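Local coordinates for protein terminase large subunit (Thermus phage G20c, PDB 5M1P) that drives ATP-powered packaging of viral DNA into empty capsids and, through its nuclease domain, cuts the genome to begin and end each packaging round, at residues 30-41 against 84-95; 21-29 against 62-70. All blocks are in the same frame, centred on the assembly; numbering follows the deposited sequence.

Contact 1 of 2, residues 30-41 against 84-95; sequences DYRPDHIYCIGA and SEDYGHAYVVAD
With CG placed between its backbone N and carbonyl carbon (chi1 73°), Y91 turns a ring face to C38: C38 CB sits over the ring centre, 3.7 Å from the centroid of the Y91 ring, a CH-pi contact, while Y91 OH reaches on to Q188. These residues open a parallel strand pair in the sheet of an RNase H-like fold, strands 37-41 and 91-94. Four backbone bonds join the strands. I39 N donates to Y91 O, and I39 O receives V93 N at 2.7 Å; A41 N then bonds to V93 O, leaving A41 O for the last donor. On the face that carries I39, A41 and V92, A41 CB packs 3.6 Å from V92 CG1, and I39 CD1 approaches the helix end at S84. At the start of strand 37-41 the Y37 ring obliquely meets the Y87 ring, which lies just past the helix end; their planes are 56° apart, with Y87 CD2 above one Y37 face. The Y31 ring lies over the Y87-G88 peptide. At the far end is D95, a probable magnesium ligand for the nuclease, as in a near-identical protein; W97 N and V119 N hold its OD1, and D95 N bonds to A41 O at 3.1 Å, nearly straight (173° at the hydrogen).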
loop_
_atom_site.group_PDB
_atom_site.type_symbol
_atom_site.label_atom_id
_atom_site.label_comp_id
_atom_site.label_asym_id
_atom_site.label_seq_id
_atom_site.Cartn_x
_atom_site.Cartn_y
_atom_site.Cartn_z
ATOM N N ASP A 30 -7.024 7.910 14.688
ATOM C CA ASP A 30 -8.386 7.478 14.444
ATOM C C ASP A 30 -9.027 8.417 13.431
ATOM O O ASP A 30 -8.499 9.488 13.120
ATOM C CB ASP A 30 -9.165 7.393 15.761
ATOM C CG ASP A 30 -8.753 6.192 16.614
ATOM O OD1 ASP A 30 -8.453 5.110 16.064
ATOM O OD2 ASP A 30 -8.767 6.312 17.848
ATOM N N TYR A 31 -10.146 7.968 12.875
ATOM C CA TYR A 31 -10.893 8.700 11.866
ATOM C C TYR A 31 -11.210 10.145 12.293
ATOM O O TYR A 31 -11.715 10.379 13.394
ATOM C CB TYR A 31 -12.198 7.951 11.619
ATOM C CG TYR A 31 -13.163 8.614 10.665
ATOM C CD1 TYR A 31 -12.742 9.074 9.406
ATOM C CD2 TYR A 31 -14.515 8.734 10.989
ATOM C CE1 TYR A 31 -13.621 9.647 8.511
ATOM C CE2 TYR A 31 -15.409 9.300 10.100
ATOM C CZ TYR A 31 -14.966 9.774 8.870
ATOM O OH TYR A 31 -15.854 10.354 7.983
ATOM N N ARG A 32 -10.934 11.090 11.391
ATOM C CA ARG A 32 -11.344 12.498 11.503
ATOM C C ARG A 32 -12.409 12.735 10.430
ATOM O O ARG A 32 -12.094 12.675 9.250
ATOM C CB ARG A 32 -10.163 13.417 11.182
ATOM C CG ARG A 32 -8.966 13.385 12.111
ATOM C CD ARG A 32 -7.930 14.371 11.585
ATOM N NE ARG A 32 -8.472 15.726 11.393
ATOM C CZ ARG A 32 -8.295 16.768 12.211
ATOM N NH1 ARG A 32 -7.574 16.669 13.327
ATOM N NH2 ARG A 32 -8.848 17.938 11.902
ATOM N N PRO A 33 -13.666 13.034 10.812
ATOM C CA PRO A 33 -14.721 13.128 9.779
ATOM C C PRO A 33 -14.686 14.335 8.840
ATOM O O PRO A 33 -15.395 14.342 7.829
ATOM C CB PRO A 33 -16.013 13.142 10.600
ATOM C CG PRO A 33 -15.600 13.755 11.886
ATOM C CD PRO A 33 -14.200 13.276 12.161
ATOM N N ASP A 34 -13.885 15.342 9.173
ATOM C CA ASP A 34 -13.627 16.461 8.268
ATOM C C ASP A 34 -12.644 16.139 7.122
ATOM O O ASP A 34 -12.469 16.961 6.218
ATOM C CB ASP A 34 -13.138 17.692 9.052
ATOM C CG ASP A 34 -11.886 17.422 9.887
ATOM O OD1 ASP A 34 -11.555 16.243 10.166
ATOM O OD2 ASP A 34 -11.241 18.403 10.295
ATOM N N HIS A 35 -11.992 14.974 7.166
ATOM C CA HIS A 35 -11.051 14.562 6.138
ATOM C C HIS A 35 -11.586 13.411 5.302
ATOM O O HIS A 35 -12.481 12.672 5.724
ATOM C CB HIS A 35 -9.723 14.175 6.774
ATOM C CG HIS A 35 -8.987 15.334 7.373
ATOM N ND1 HIS A 35 -7.773 15.193 8.000
ATOM C CD2 HIS A 35 -9.286 16.656 7.424
ATOM C CE1 HIS A 35 -7.352 16.373 8.417
ATOM N NE2 HIS A 35 -8.257 17.277 8.088
ATOM N N ILE A 36 -11.020 13.273 4.110
ATOM C CA ILE A 36 -11.390 12.236 3.149
ATOM C C ILE A 36 -10.211 11.263 3.085
ATOM O O ILE A 36 -9.052 11.679 3.085
ATOM C CB ILE A 36 -11.686 12.866 1.765
ATOM C CG1 ILE A 36 -12.936 13.759 1.832
ATOM C CG2 ILE A 36 -11.846 11.809 0.678
ATOM C CD1 ILE A 36 -14.255 13.013 1.871
ATOM N N TYR A 37 -10.520 9.968 3.027
ATOM C CA TYR A 37 -9.505 8.918 3.064
ATOM C C TYR A 37 -9.639 7.987 1.877
ATOM O O TYR A 37 -10.714 7.854 1.279
ATOM C CB TYR A 37 -9.692 8.083 4.325
ATOM C CG TYR A 37 -9.485 8.827 5.615
ATOM C CD1 TYR A 37 -10.476 9.654 6.151
ATOM C CD2 TYR A 37 -8.299 8.699 6.314
ATOM C CE1 TYR A 37 -10.279 10.325 7.344
ATOM C CE2 TYR A 37 -8.098 9.368 7.514
ATOM C CZ TYR A 37 -9.097 10.180 8.024
ATOM O OH TYR A 37 -8.918 10.834 9.227
ATOM N N CYS A 38 -8.536 7.321 1.555
ATOM C CA CYS A 38 -8.573 6.195 0.637
ATOM C C CYS A 38 -7.699 5.116 1.243
ATOM O O CYS A 38 -6.977 5.377 2.215
ATOM C CB CYS A 38 -8.109 6.592 -0.761
ATOM S SG CYS A 38 -6.345 6.925 -0.893
ATOM N N ILE A 39 -7.774 3.915 0.680
ATOM C CA ILE A 39 -7.043 2.768 1.191
ATOM C C ILE A 39 -6.351 2.057 0.044
ATOM O O ILE A 39 -7.023 1.523 -0.834
ATOM C CB ILE A 39 -7.984 1.762 1.894
ATOM C CG1 ILE A 39 -8.850 2.480 2.946
ATOM C CG2 ILE A 39 -7.185 0.608 2.490
ATOM C CD1 ILE A 39 -9.847 1.598 3.655
ATOM N N GLY A 40 -5.021 2.050 0.043
ATOM C CA GLY A 40 -4.272 1.255 -0.925
ATOM C C GLY A 40 -4.339 -0.196 -0.522
ATOM O O GLY A 40 -4.040 -0.509 0.633
ATOM N N ALA A 41 -4.713 -1.091 -1.444
ATOM C CA ALA A 41 -4.892 -2.490 -1.095
ATOM C C ALA A 41 -4.143 -3.402 -2.047
ATOM O O ALA A 41 -4.435 -3.448 -3.251
ATOM C CB ALA A 41 -6.366 -2.827 -1.068
ATOM N N SER A 84 -12.577 0.520 5.658
ATOM C CA SER A 84 -13.289 1.514 4.882
ATOM C C SER A 84 -14.367 2.184 5.737
ATOM O O SER A 84 -14.445 3.410 5.792
ATOM C CB SER A 84 -13.922 0.885 3.646
ATOM O OG SER A 84 -14.739 1.812 2.969
ATOM N N GLU A 85 -15.168 1.369 6.416
ATOM C CA GLU A 85 -16.228 1.892 7.267
ATOM C C GLU A 85 -15.673 2.718 8.432
ATOM O O GLU A 85 -16.208 3.781 8.746
ATOM C CB GLU A 85 -17.132 0.753 7.759
ATOM C CG GLU A 85 -18.009 0.165 6.659
ATOM C CD GLU A 85 -18.868 -0.997 7.122
ATOM O OE1 GLU A 85 -19.512 -1.622 6.253
ATOM O OE2 GLU A 85 -18.887 -1.319 8.333
ATOM N N ASP A 86 -14.577 2.255 9.040
ATOM C CA ASP A 86 -13.960 2.977 10.149
ATOM C C ASP A 86 -13.537 4.378 9.720
ATOM O O ASP A 86 -13.629 5.307 10.506
ATOM C CB ASP A 86 -12.715 2.252 10.669
ATOM C CG ASP A 86 -13.016 0.944 11.423
ATOM O OD1 ASP A 86 -14.166 0.657 11.792
ATOM O OD2 ASP A 86 -12.054 0.195 11.662
ATOM N N TYR A 87 -13.053 4.516 8.487
ATOM C CA TYR A 87 -12.589 5.802 7.945
ATOM C C TYR A 87 -13.582 6.468 6.979
ATOM O O TYR A 87 -13.208 7.077 5.968
ATOM C CB TYR A 87 -11.178 5.636 7.369
ATOM C CG TYR A 87 -10.162 5.436 8.472
ATOM C CD1 TYR A 87 -9.852 4.162 8.961
ATOM C CD2 TYR A 87 -9.541 6.526 9.060
ATOM C CE1 TYR A 87 -8.933 3.993 9.993
ATOM C CE2 TYR A 87 -8.624 6.356 10.074
ATOM C CZ TYR A 87 -8.326 5.093 10.548
ATOM O OH TYR A 87 -7.427 4.929 11.569
ATOM N N GLY A 88 -14.862 6.400 7.341
ATOM C CA GLY A 88 -15.898 7.196 6.689
ATOM C C GLY A 88 -16.251 6.733 5.295
ATOM O O GLY A 88 -16.434 7.552 4.391
ATOM N N HIS A 89 -16.310 5.412 5.122
ATOM C CA HIS A 89 -16.475 4.771 3.817
ATOM C C HIS A 89 -15.376 5.196 2.867
ATOM O O HIS A 89 -15.622 5.589 1.730
ATOM C CB HIS A 89 -17.871 5.030 3.233
ATOM C CG HIS A 89 -18.964 4.393 4.021
ATOM N ND1 HIS A 89 -19.799 5.109 4.849
ATOM C CD2 HIS A 89 -19.336 3.096 4.137
ATOM C CE1 HIS A 89 -20.651 4.282 5.429
ATOM N NE2 HIS A 89 -20.395 3.056 5.011
ATOM N N ALA A 90 -14.142 5.104 3.362
ATOM C CA ALA A 90 -12.963 5.409 2.567
ATOM C C ALA A 90 -12.942 4.500 1.351
ATOM O O ALA A 90 -13.200 3.299 1.470
ATOM C CB ALA A 90 -11.712 5.187 3.388
ATOM N N TYR A 91 -12.625 5.058 0.190
ATOM C CA TYR A 91 -12.574 4.232 -1.013
ATOM C C TYR A 91 -11.259 3.490 -1.128
ATOM O O TYR A 91 -10.193 4.003 -0.752
ATOM C CB TYR A 91 -12.861 5.027 -2.277
ATOM C CG TYR A 91 -11.802 5.976 -2.759
ATOM C CD1 TYR A 91 -11.748 7.271 -2.281
ATOM C CD2 TYR A 91 -10.868 5.591 -3.716
ATOM C CE1 TYR A 91 -10.816 8.176 -2.749
ATOM C CE2 TYR A 91 -9.926 6.488 -4.196
ATOM C CZ TYR A 91 -9.888 7.777 -3.691
ATOM O OH TYR A 91 -8.974 8.684 -4.147
ATOM N N VAL A 92 -11.345 2.276 -1.645
ATOM C CA VAL A 92 -10.200 1.421 -1.788
ATOM C C VAL A 92 -9.601 1.575 -3.190
ATOM O O VAL A 92 -10.318 1.546 -4.174
ATOM C CB VAL A 92 -10.601 -0.042 -1.536
ATOM C CG1 VAL A 92 -9.383 -0.947 -1.678
ATOM C CG2 VAL A 92 -11.225 -0.219 -0.154
ATOM N N VAL A 93 -8.285 1.730 -3.265
ATOM C CA VAL A 93 -7.550 1.640 -4.521
ATOM C C VAL A 93 -6.976 0.237 -4.544
ATOM O O VAL A 93 -6.008 -0.066 -3.845
ATOM C CB VAL A 93 -6.429 2.687 -4.615
ATOM C CG1 VAL A 93 -5.759 2.644 -5.984
ATOM C CG2 VAL A 93 -6.958 4.080 -4.298
ATOM N N ALA A 94 -7.596 -0.622 -5.337
ATOM C CA ALA A 94 -7.373 -2.063 -5.246
ATOM C C ALA A 94 -6.551 -2.556 -6.418
ATOM O O ALA A 94 -6.950 -2.371 -7.563
ATOM C CB ALA A 94 -8.705 -2.782 -5.237
ATOM N N ASP A 95 -5.425 -3.198 -6.138
ATOM C CA ASP A 95 -4.693 -3.893 -7.187
ATOM C C ASP A 95 -5.398 -5.204 -7.454
ATOM O O ASP A 95 -5.171 -6.199 -6.775
ATOM C CB ASP A 95 -3.227 -4.133 -6.843
ATOM C CG ASP A 95 -2.517 -4.982 -7.890
ATOM O OD1 ASP A 95 -3.047 -5.172 -9.017
ATOM O OD2 ASP A 95 -1.416 -5.466 -7.591
HETATM O O HOH W 1 -8.910 3.724 13.716
HETATM O O HOH W 2 -13.295 9.058 3.897
#

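Contact 2 of 2, residues 21-29 against 62-70; sequences RRGTRLVVE and IACLERMNG
Strands 25-27 and 62-69 run antiparallel, their axes 4.6 Å apart at closest approach and their directions 167° apart. L26 and L65 form the hydrogen-bonded pair: L26 N donates to L65 O at 2.8 Å, almost straight, and L65 N returns a bond to L26 O. R25-E66 and V27-C64 flank it as non-hydrogen-bonded pairs. Beyond them R67 N bonds to T24 O, and A63 O accepts two donors, V28 N from above its carbonyl plane and E29 N within that plane on a lone pair. A63 and C64 both face V54 of strand 49-56, a classic beta bulge on the other edge of strand 61-69. The tight hairpin joining strands 15-22 and 25-27, a type II' turn over R22-R25 with G23 at positive phi, sets T24 against E66 and R67 of strand 61-69 in the RNase H-like sheet. A chi1 of 56° tucks T24 OG1 in between the two backbone arms of its CA, where it donates to E66 OE2 at 2.7 Å, on the anti side of the carboxylate. R25 and E66 point to the same sheet face; the guanidinium and carboxylate planes are 67° apart, and the salt bridge is long, R25 NE to E66 OE1 being 3.7 Å. Two waters close the gap, one between R25 NH2 and E66 OE1, the other between R25 NE and E66 OE2; R25 NH1 pairs with D86. Along the same face, C64 SG packs 3.9 Å from R25 CD and 4.1 Å from V27 CG2.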
loop_
_atom_site.group_PDB
_atom_site.type_symbol
_atom_site.label_atom_id
_atom_site.label_comp_id
_atom_site.label_asym_id
_atom_site.label_seq_id
_atom_site.Cartn_x
_atom_site.Cartn_y
_atom_site.Cartn_z
ATOM N N ARG A 21 -0.098 -0.547 18.034
ATOM C CA ARG A 21 -0.369 -1.835 17.402
ATOM C C ARG A 21 -1.659 -2.394 18.008
ATOM O O ARG A 21 -1.719 -2.641 19.214
ATOM C CB ARG A 21 0.807 -2.799 17.587
ATOM C CG ARG A 21 0.753 -4.029 16.689
ATOM C CD ARG A 21 2.059 -4.819 16.732
ATOM N NE ARG A 21 3.205 -4.090 16.166
ATOM C CZ ARG A 21 3.687 -4.198 14.920
ATOM N NH1 ARG A 21 3.135 -5.006 14.007
ATOM N NH2 ARG A 21 4.740 -3.455 14.565
ATOM N N ARG A 22 -2.694 -2.543 17.178
ATOM C CA ARG A 22 -3.963 -3.153 17.574
ATOM C C ARG A 22 -4.144 -4.401 16.704
ATOM O O ARG A 22 -4.752 -4.350 15.623
ATOM C CB ARG A 22 -5.125 -2.169 17.387
ATOM C CG ARG A 22 -5.010 -0.871 18.185
ATOM C CD ARG A 22 -6.227 0.031 17.981
ATOM N NE ARG A 22 -5.977 1.417 18.389
ATOM C CZ ARG A 22 -6.716 2.480 18.047
ATOM N NH1 ARG A 22 -6.368 3.691 18.484
ATOM N NH2 ARG A 22 -7.796 2.360 17.275
ATOM N N GLY A 23 -3.581 -5.517 17.161
ATOM C CA GLY A 23 -3.616 -6.767 16.402
ATOM C C GLY A 23 -2.866 -6.620 15.091
ATOM O O GLY A 23 -1.678 -6.307 15.084
ATOM N N THR A 24 -3.577 -6.821 13.979
ATOM C CA THR A 24 -2.997 -6.685 12.646
ATOM C C THR A 24 -2.901 -5.232 12.162
ATOM O O THR A 24 -2.355 -4.987 11.086
ATOM C CB THR A 24 -3.802 -7.508 11.618
ATOM O OG1 THR A 24 -5.173 -7.110 11.646
ATOM C CG2 THR A 24 -3.710 -9.000 11.931
ATOM N N ARG A 25 -3.429 -4.280 12.938
ATOM C CA ARG A 25 -3.395 -2.865 12.563
ATOM C C ARG A 25 -2.315 -2.087 13.283
ATOM O O ARG A 25 -2.121 -2.265 14.483
ATOM C CB ARG A 25 -4.712 -2.179 12.886
ATOM C CG ARG A 25 -5.917 -2.755 12.183
ATOM C CD ARG A 25 -7.114 -1.878 12.474
ATOM N NE ARG A 25 -8.304 -2.324 11.779
ATOM C CZ ARG A 25 -9.440 -1.630 11.712
ATOM N NH1 ARG A 25 -9.552 -0.446 12.309
ATOM N NH2 ARG A 25 -10.471 -2.115 11.035
ATOM N N LEU A 26 -1.662 -1.193 12.551
ATOM C CA LEU A 26 -0.854 -0.134 13.135
ATOM C C LEU A 26 -1.651 1.150 13.009
ATOM O O LEU A 26 -1.815 1.666 11.907
ATOM C CB LEU A 26 0.479 0.000 12.401
ATOM C CG LEU A 26 1.338 -1.264 12.304
ATOM C CD1 LEU A 26 2.742 -0.917 11.820
ATOM C CD2 LEU A 26 1.361 -2.038 13.608
ATOM N N VAL A 27 -2.135 1.679 14.127
ATOM C CA VAL A 27 -3.066 2.806 14.091
ATOM C C VAL A 27 -2.301 4.038 14.508
ATOM O O VAL A 27 -1.865 4.137 15.654
ATOM C CB VAL A 27 -4.280 2.605 15.023
ATOM C CG1 VAL A 27 -5.269 3.767 14.884
ATOM C CG2 VAL A 27 -4.977 1.292 14.695
ATOM N N VAL A 28 -2.137 4.964 13.567
ATOM C CA VAL A 28 -1.484 6.243 13.818
ATOM C C VAL A 28 -2.504 7.223 14.379
ATOM O O VAL A 28 -2.249 7.926 15.366
ATOM C CB VAL A 28 -0.850 6.818 12.534
ATOM C CG1 VAL A 28 -0.281 8.203 12.791
ATOM C CG2 VAL A 28 0.265 5.898 12.054
ATOM N N GLU A 29 -3.650 7.306 13.727
ATOM C CA GLU A 29 -4.707 8.159 14.227
ATOM C C GLU A 29 -6.061 7.654 13.813
ATOM O O GLU A 29 -6.241 7.049 12.744
ATOM C CB GLU A 29 -4.495 9.597 13.793
ATOM C CG GLU A 29 -4.523 9.848 12.309
ATOM C CD GLU A 29 -4.111 11.267 11.982
ATOM O OE1 GLU A 29 -5.003 12.099 11.729
ATOM O OE2 GLU A 29 -2.894 11.556 12.019
ATOM N N ILE A 62 -0.452 8.527 6.430
ATOM C CA ILE A 62 -1.060 7.241 6.694
ATOM C C ILE A 62 -1.649 7.273 8.104
ATOM O O ILE A 62 -0.956 7.596 9.082
ATOM C CB ILE A 62 -0.037 6.091 6.557
ATOM C CG1 ILE A 62 0.473 5.984 5.113
ATOM C CG2 ILE A 62 -0.613 4.775 7.059
ATOM C CD1 ILE A 62 -0.595 5.681 4.084
ATOM N N ALA A 63 -2.943 6.984 8.193
ATOM C CA ALA A 63 -3.669 6.947 9.465
ATOM C C ALA A 63 -3.662 5.559 10.082
ATOM O O ALA A 63 -3.735 5.415 11.303
ATOM C CB ALA A 63 -5.102 7.406 9.256
ATOM N N CYS A 64 -3.601 4.516 9.243
ATOM C CA CYS A 64 -3.686 3.141 9.707
ATOM C C CYS A 64 -3.105 2.248 8.625
ATOM O O CYS A 64 -3.305 2.522 7.436
ATOM C CB CYS A 64 -5.155 2.789 9.948
ATOM S SG CYS A 64 -5.401 1.158 10.662
ATOM N N LEU A 65 -2.377 1.217 9.026
ATOM C CA LEU A 65 -1.876 0.229 8.080
ATOM C C LEU A 65 -2.151 -1.147 8.644
ATOM O O LEU A 65 -1.763 -1.427 9.768
ATOM C CB LEU A 65 -0.382 0.444 7.854
ATOM C CG LEU A 65 0.224 -0.474 6.776
ATOM C CD1 LEU A 65 1.274 0.290 5.986
ATOM C CD2 LEU A 65 0.800 -1.756 7.347
ATOM N N GLU A 66 -2.838 -1.993 7.879
ATOM C CA GLU A 66 -3.156 -3.348 8.308
ATOM C C GLU A 66 -2.403 -4.307 7.418
ATOM O O GLU A 66 -2.400 -4.142 6.197
ATOM C CB GLU A 66 -4.663 -3.612 8.241
ATOM C CG GLU A 66 -5.052 -4.970 8.808
ATOM C CD GLU A 66 -6.519 -5.088 9.167
ATOM O OE1 GLU A 66 -7.319 -4.225 8.770
ATOM O OE2 GLU A 66 -6.865 -6.055 9.881
ATOM N N ARG A 67 -1.752 -5.281 8.043
ATOM C CA ARG A 67 -0.921 -6.230 7.322
ATOM C C ARG A 67 -1.059 -7.611 7.933
ATOM O O ARG A 67 -1.001 -7.773 9.146
ATOM C CB ARG A 67 0.535 -5.781 7.382
ATOM C CG ARG A 67 1.524 -6.746 6.737
ATOM C CD ARG A 67 2.825 -6.029 6.447
ATOM N NE ARG A 67 3.866 -6.827 5.794
ATOM C CZ ARG A 67 4.790 -7.569 6.413
ATOM N NH1 ARG A 67 4.803 -7.713 7.741
ATOM N NH2 ARG A 67 5.717 -8.181 5.684
ATOM N N MET A 68 -1.252 -8.617 7.096
ATOM C CA MET A 68 -1.171 -9.991 7.587
ATOM C C MET A 68 -0.876 -10.906 6.425
ATOM O O MET A 68 -0.849 -10.477 5.288
ATOM C CB MET A 68 -2.449 -10.411 8.322
ATOM C CG MET A 68 -3.709 -10.415 7.477
ATOM S SD MET A 68 -4.251 -8.800 6.896
ATOM C CE MET A 68 -5.791 -9.299 6.117
ATOM N N ASN A 69 -0.599 -12.160 6.722
ATOM C CA ASN A 69 -0.562 -13.179 5.690
ATOM C C ASN A 69 -1.343 -14.379 6.163
ATOM O O ASN A 69 -1.594 -14.564 7.350
ATOM C CB ASN A 69 0.868 -13.531 5.242
ATOM C CG ASN A 69 1.577 -14.494 6.178
ATOM O OD1 ASN A 69 1.392 -14.445 7.395
ATOM N ND2 ASN A 69 2.405 -15.377 5.610
ATOM N N GLY A 70 -1.748 -15.178 5.191
ATOM C CA GLY A 70 -2.567 -16.335 5.456
ATOM C C GLY A 70 -4.020 -16.067 5.796
ATOM O O GLY A 70 -4.726 -17.005 6.146
HETATM O O HOH W 3 0.015 -3.837 10.327
HETATM O O HOH W 4 -9.921 -4.250 9.303
HETATM O O HOH W 5 -8.330 -5.121 11.912
HETATM O O HOH W 6 -1.605 10.064 10.529
#

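Overall arrangement
From the N terminus, strand 15-22 turns back into strand 25-27, and the chain then runs through 30-36 into strand 37-42. Strands 49-56 and 61-69 follow, and contact 2 closes the first long loop, 32 residues without helix, by setting 62-70 against 21-29. Helix 73-86 leads on to strand 91-94, where contact 1 closes a second loop of 42 residues against 30-41. The segments alternate, so the two closures cross. Both lie in one mixed sheet, on opposite sides of strand 49-56, and they touch directly, through the D86-R25 salt bridge and through Y87 OH, which probably hydrogen-bonds to E29 O.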